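Local coordinates for SA2223 protein (Staphylococcus aureus, PDB 5KAT), which is of undetermined function but probably belongs to the effector-binding proteins and may bind lipophilic cations such as tetraphenylphosphonium, at residues G59-E64 with A131-L136. Sequence-based numbering, arbitrary orientation.
Sequences GLCIPE and APFFEL. With P4P (tetraphenylphosphonium), chain B.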
ATOM      1  N   GLY A  59      -1.713   0.701   3.540  1.00 18.00           N
ATOM      2  CA  GLY A  59      -1.194   2.051   3.458  1.00 18.24           C
ATOM      3  C   GLY A  59      -0.783   2.302   2.017  1.00 19.91           C
ATOM      4  O   GLY A  59       0.253   1.808   1.566  1.00 21.64           O
ATOM      5  N   LEU A  60      -1.609   3.047   1.289  1.00 18.69           N
ATOM      6  CA  LEU A  60      -1.381   3.296  -0.130  1.00 20.03           C
ATOM      7  C   LEU A  60      -0.716   4.645  -0.374  1.00 21.18           C
ATOM      8  O   LEU A  60      -1.157   5.661   0.159  1.00 19.60           O
ATOM      9  CB  LEU A  60      -2.701   3.252  -0.905  1.00 20.02           C
ATOM     10  CG  LEU A  60      -3.550   1.982  -0.817  1.00 21.75           C
ATOM     11  CD1 LEU A  60      -4.722   2.187   0.137  1.00 20.51           C
ATOM     12  CD2 LEU A  60      -4.036   1.559  -2.201  1.00 23.72           C
ATOM     13  N   CYS A  61       0.331   4.646  -1.195  1.00 22.28           N
ATOM     14  CA  CYS A  61       0.910   5.884  -1.705  1.00 21.70           C
ATOM     15  C   CYS A  61       0.254   6.204  -3.039  1.00 21.13           C
ATOM     16  O   CYS A  61       0.394   5.453  -4.005  1.00 19.09           O
ATOM     17  CB  CYS A  61       2.429   5.767  -1.865  1.00 25.37           C
ATOM     18  SG  CYS A  61       3.318   5.547  -0.308  1.00 32.65           S
ATOM     19  N   ILE A  62      -0.472   7.316  -3.074  1.00 18.58           N
ATOM     20  CA  ILE A  62      -1.206   7.741  -4.257  1.00 17.63           C
ATOM     21  C   ILE A  62      -0.546   8.989  -4.828  1.00 19.18           C
ATOM     22  O   ILE A  62      -0.430  10.001  -4.132  1.00 18.84           O
ATOM     23  CB  ILE A  62      -2.688   8.038  -3.921  1.00 19.54           C
ATOM     24  CG1 ILE A  62      -3.347   6.815  -3.272  1.00 17.64           C
ATOM     25  CG2 ILE A  62      -3.452   8.460  -5.172  1.00 19.23           C
ATOM     26  CD1 ILE A  62      -4.677   7.112  -2.618  1.00 17.31           C
ATOM     27  N   PRO A  63      -0.096   8.926  -6.093  1.00 22.42           N
ATOM     28  CA  PRO A  63       0.479  10.134  -6.690  1.00 25.64           C
ATOM     29  C   PRO A  63      -0.610  11.126  -7.081  1.00 25.25           C
ATOM     30  O   PRO A  63      -1.660  10.705  -7.562  1.00 25.09           O
ATOM     31  CB  PRO A  63       1.218   9.599  -7.924  1.00 25.74           C
ATOM     32  CG  PRO A  63       0.452   8.384  -8.315  1.00 23.81           C
ATOM     33  CD  PRO A  63      -0.060   7.781  -7.024  1.00 22.55           C
ATOM     34  N   GLU A  64      -0.364  12.414  -6.859  1.00 22.81           N
ATOM     35  CA  GLU A  64      -1.284  13.463  -7.291  1.00 22.72           C
ATOM     36  C   GLU A  64      -0.715  14.122  -8.539  1.00 23.55           C
ATOM     37  O   GLU A  64       0.493  14.114  -8.749  1.00 24.20           O
ATOM     38  CB  GLU A  64      -1.500  14.497  -6.185  1.00 25.50           C
ATOM     39  CG  GLU A  64      -2.022  13.919  -4.870  1.00 24.49           C
ATOM     40  CD  GLU A  64      -3.460  13.435  -4.949  1.00 21.48           C
ATOM     41  OE1 GLU A  64      -4.159  13.778  -5.926  1.00 22.38           O
ATOM     42  OE2 GLU A  64      -3.894  12.714  -4.023  1.00 20.31           O
ATOM     43  N   ALA A 131       0.092   4.722 -10.869  1.00 16.50           N
ATOM     44  CA  ALA A 131      -0.786   3.826 -10.123  1.00 16.77           C
ATOM     45  C   ALA A 131      -0.338   3.716  -8.668  1.00 17.47           C
ATOM     46  O   ALA A 131       0.856   3.730  -8.390  1.00 17.46           O
ATOM     47  CB  ALA A 131      -0.807   2.458 -10.766  1.00 16.80           C
ATOM     48  N   PRO A 132      -1.292   3.592  -7.730  1.00 17.06           N
ATOM     49  CA  PRO A 132      -0.873   3.460  -6.330  1.00 16.52           C
ATOM     50  C   PRO A 132      -0.095   2.172  -6.065  1.00 17.83           C
ATOM     51  O   PRO A 132      -0.387   1.141  -6.674  1.00 16.73           O
ATOM     52  CB  PRO A 132      -2.200   3.452  -5.559  1.00 15.03           C
ATOM     53  CG  PRO A 132      -3.226   3.973  -6.518  1.00 15.86           C
ATOM     54  CD  PRO A 132      -2.757   3.569  -7.869  1.00 17.64           C
ATOM     55  N   PHE A 133       0.898   2.252  -5.181  1.00 19.59           N
ATOM     56  CA  PHE A 133       1.518   1.067  -4.597  1.00 19.93           C
ATOM     57  C   PHE A 133       1.183   1.088  -3.117  1.00 19.15           C
ATOM     58  O   PHE A 133       0.863   2.149  -2.574  1.00 20.16           O
ATOM     59  CB  PHE A 133       3.037   1.028  -4.835  1.00 18.96           C
ATOM     60  CG  PHE A 133       3.809   2.142  -4.165  1.00 21.08           C
ATOM     61  CD1 PHE A 133       4.178   2.051  -2.831  1.00 20.97           C
ATOM     62  CD2 PHE A 133       4.207   3.259  -4.887  1.00 22.99           C
ATOM     63  CE1 PHE A 133       4.897   3.067  -2.223  1.00 22.10           C
ATOM     64  CE2 PHE A 133       4.927   4.275  -4.283  1.00 23.11           C
ATOM     65  CZ  PHE A 133       5.276   4.175  -2.952  1.00 22.76           C
ATOM     66  N   PHE A 134       1.219  -0.070  -2.462  1.00 16.80           N
ATOM     67  CA  PHE A 134       0.826  -0.108  -1.061  1.00 18.27           C
ATOM     68  C   PHE A 134       1.538  -1.156  -0.225  1.00 22.15           C
ATOM     69  O   PHE A 134       2.079  -2.140  -0.734  1.00 23.19           O
ATOM     70  CB  PHE A 134      -0.692  -0.308  -0.945  1.00 16.03           C
ATOM     71  CG  PHE A 134      -1.218  -1.562  -1.601  1.00 16.23           C
ATOM     72  CD1 PHE A 134      -1.600  -1.557  -2.932  1.00 17.86           C
ATOM     73  CD2 PHE A 134      -1.384  -2.726  -0.869  1.00 16.30           C
ATOM     74  CE1 PHE A 134      -2.104  -2.699  -3.530  1.00 19.48           C
ATOM     75  CE2 PHE A 134      -1.888  -3.870  -1.459  1.00 17.18           C
ATOM     76  CZ  PHE A 134      -2.249  -3.858  -2.792  1.00 19.05           C
ATOM     77  N   GLU A 135       1.558  -0.878   1.074  1.00 24.79           N
ATOM     78  CA  GLU A 135       1.921  -1.843   2.090  1.00 24.23           C
ATOM     79  C   GLU A 135       0.636  -2.509   2.565  1.00 21.26           C
ATOM     80  O   GLU A 135      -0.383  -1.832   2.737  1.00 19.76           O
ATOM     81  CB  GLU A 135       2.641  -1.170   3.265  1.00 23.35           C
ATOM     82  CG  GLU A 135       3.757  -0.205   2.879  1.00 23.92           C
ATOM     83  CD  GLU A 135       3.739   1.064   3.716  1.00 29.37           C
ATOM     84  OE1 GLU A 135       3.676   0.962   4.959  1.00 28.42           O
ATOM     85  OE2 GLU A 135       3.771   2.168   3.131  1.00 34.67           O
ATOM     86  N   LEU A 136       0.683  -3.825   2.768  1.00 20.34           N
ATOM     87  CA  LEU A 136      -0.447  -4.571   3.322  1.00 18.75           C
ATOM     88  C   LEU A 136      -0.047  -5.197   4.651  1.00 19.78           C
ATOM     89  O   LEU A 136       0.905  -5.978   4.713  1.00 20.25           O
ATOM     90  CB  LEU A 136      -0.921  -5.653   2.350  1.00 19.28           C
ATOM     91  CG  LEU A 136      -2.113  -6.495   2.814  1.00 21.48           C
ATOM     92  CD1 LEU A 136      -3.376  -5.652   2.912  1.00 24.05           C
ATOM     93  CD2 LEU A 136      -2.329  -7.661   1.870  1.00 20.97           C
TER
HETATM   94  P   P4P B 201       8.382   4.361  -7.910  1.00 70.46           P
HETATM   95  C1A P4P B 201       8.639   4.028  -6.142  1.00 79.00           C
HETATM   96  C2A P4P B 201       8.757   5.066  -5.234  1.00 78.53           C
HETATM   97  C3A P4P B 201       8.951   4.784  -3.889  1.00 81.57           C
HETATM   98  C4A P4P B 201       9.028   3.471  -3.453  1.00 84.90           C
HETATM   99  C5A P4P B 201       8.909   2.434  -4.362  1.00 85.64           C
HETATM  100  C6A P4P B 201       8.714   2.712  -5.706  1.00 82.81           C
HETATM  101  C1C P4P B 201       9.943   4.025  -8.788  1.00 71.03           C
HETATM  102  C6C P4P B 201      11.107   3.803  -8.064  1.00 72.62           C
HETATM  103  C5C P4P B 201      12.303   3.549  -8.721  1.00 75.43           C
HETATM  104  C4C P4P B 201      12.339   3.519 -10.106  1.00 76.97           C
HETATM  105  C3C P4P B 201      11.178   3.742 -10.831  1.00 74.96           C
HETATM  106  C2C P4P B 201       9.983   3.996 -10.174  1.00 72.48           C
HETATM  107  C1D P4P B 201       7.050   3.243  -8.444  1.00 63.11           C
HETATM  108  C6D P4P B 201       5.723   3.581  -8.230  1.00 65.45           C
HETATM  109  C5D P4P B 201       4.704   2.729  -8.628  1.00 68.08           C
HETATM  110  C4D P4P B 201       5.013   1.525  -9.238  1.00 68.38           C
HETATM  111  C3D P4P B 201       6.338   1.181  -9.439  1.00 66.15           C
HETATM  112  C2D P4P B 201       7.354   2.037  -9.046  1.00 63.38           C
HETATM  113  C6B P4P B 201       8.677   6.899  -9.025  1.00 69.47           C
HETATM  114  C5B P4P B 201       8.319   8.220  -9.254  1.00 70.67           C
HETATM  115  C4B P4P B 201       7.185   8.743  -8.656  1.00 71.82           C
HETATM  116  C3B P4P B 201       6.410   7.945  -7.830  1.00 71.99           C
HETATM  117  C2B P4P B 201       6.769   6.625  -7.602  1.00 70.07           C
HETATM  118  C1B P4P B 201       7.903   6.095  -8.198  1.00 69.09           C
HETATM  119  O   HOH W   1       2.869   2.756   0.727  1.00 25.61           O
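Cys61 packs against one face of the Phe133 ring, its CB 3.8 Å from the ring centroid and 24° off the normal, a CH-pi contact. The approach is offset toward the rim, where Cys61 CB comes 3.4 Å from CZ of Phe133. The sulfur stands obliquely, SG being 45° off that normal, and forms a sulfur-aromatic contact. Phe133 reaches across to Cys61 because its CG sits between the backbone N and the carbonyl carbon (chi1 64°), which swings the ring over the neighbouring strand. Over the opposite face of Phe133 lies a phenyl group of tetraphenylphosphonium, whose C5A is 4.3 Å above the plane and offset toward the rim; a second phenyl approaches CD2 of Phe133.

The strands run antiparallel as neighbours in the six-stranded antiparallel sheet, closed into a barrel, of this chain, a member of the effector-binding family, so alternate residues face opposite sides of the sheet. Cys61 and Phe133 form a hydrogen-bonded pair: Cys61 N donates to Phe133 O at 2.9 Å, whereas the return bond is weak. Gly59 and Glu135 form the other hydrogen-bonded pair, Gly59 N to Glu135 O and Glu135 N to Gly59 O, both 3.0 Å. A water donates both to Gly59 O and to Glu135 OE2, 2.6 Å from the latter, tying the carboxylate to the backbone across the strands; Tyr71 OH bonds the same OE2, and Tyr137 OH bonds OE1.

On the other face Leu60 and Phe134 run alongside each other from the non-hydrogen-bonded pair, with Leu60 CG 3.7 Å from Phe134 CB. Leu60 CD2 meets the ring obliquely near CD1, while Trp152 stacks with that ring and Leu91 touches both side chains.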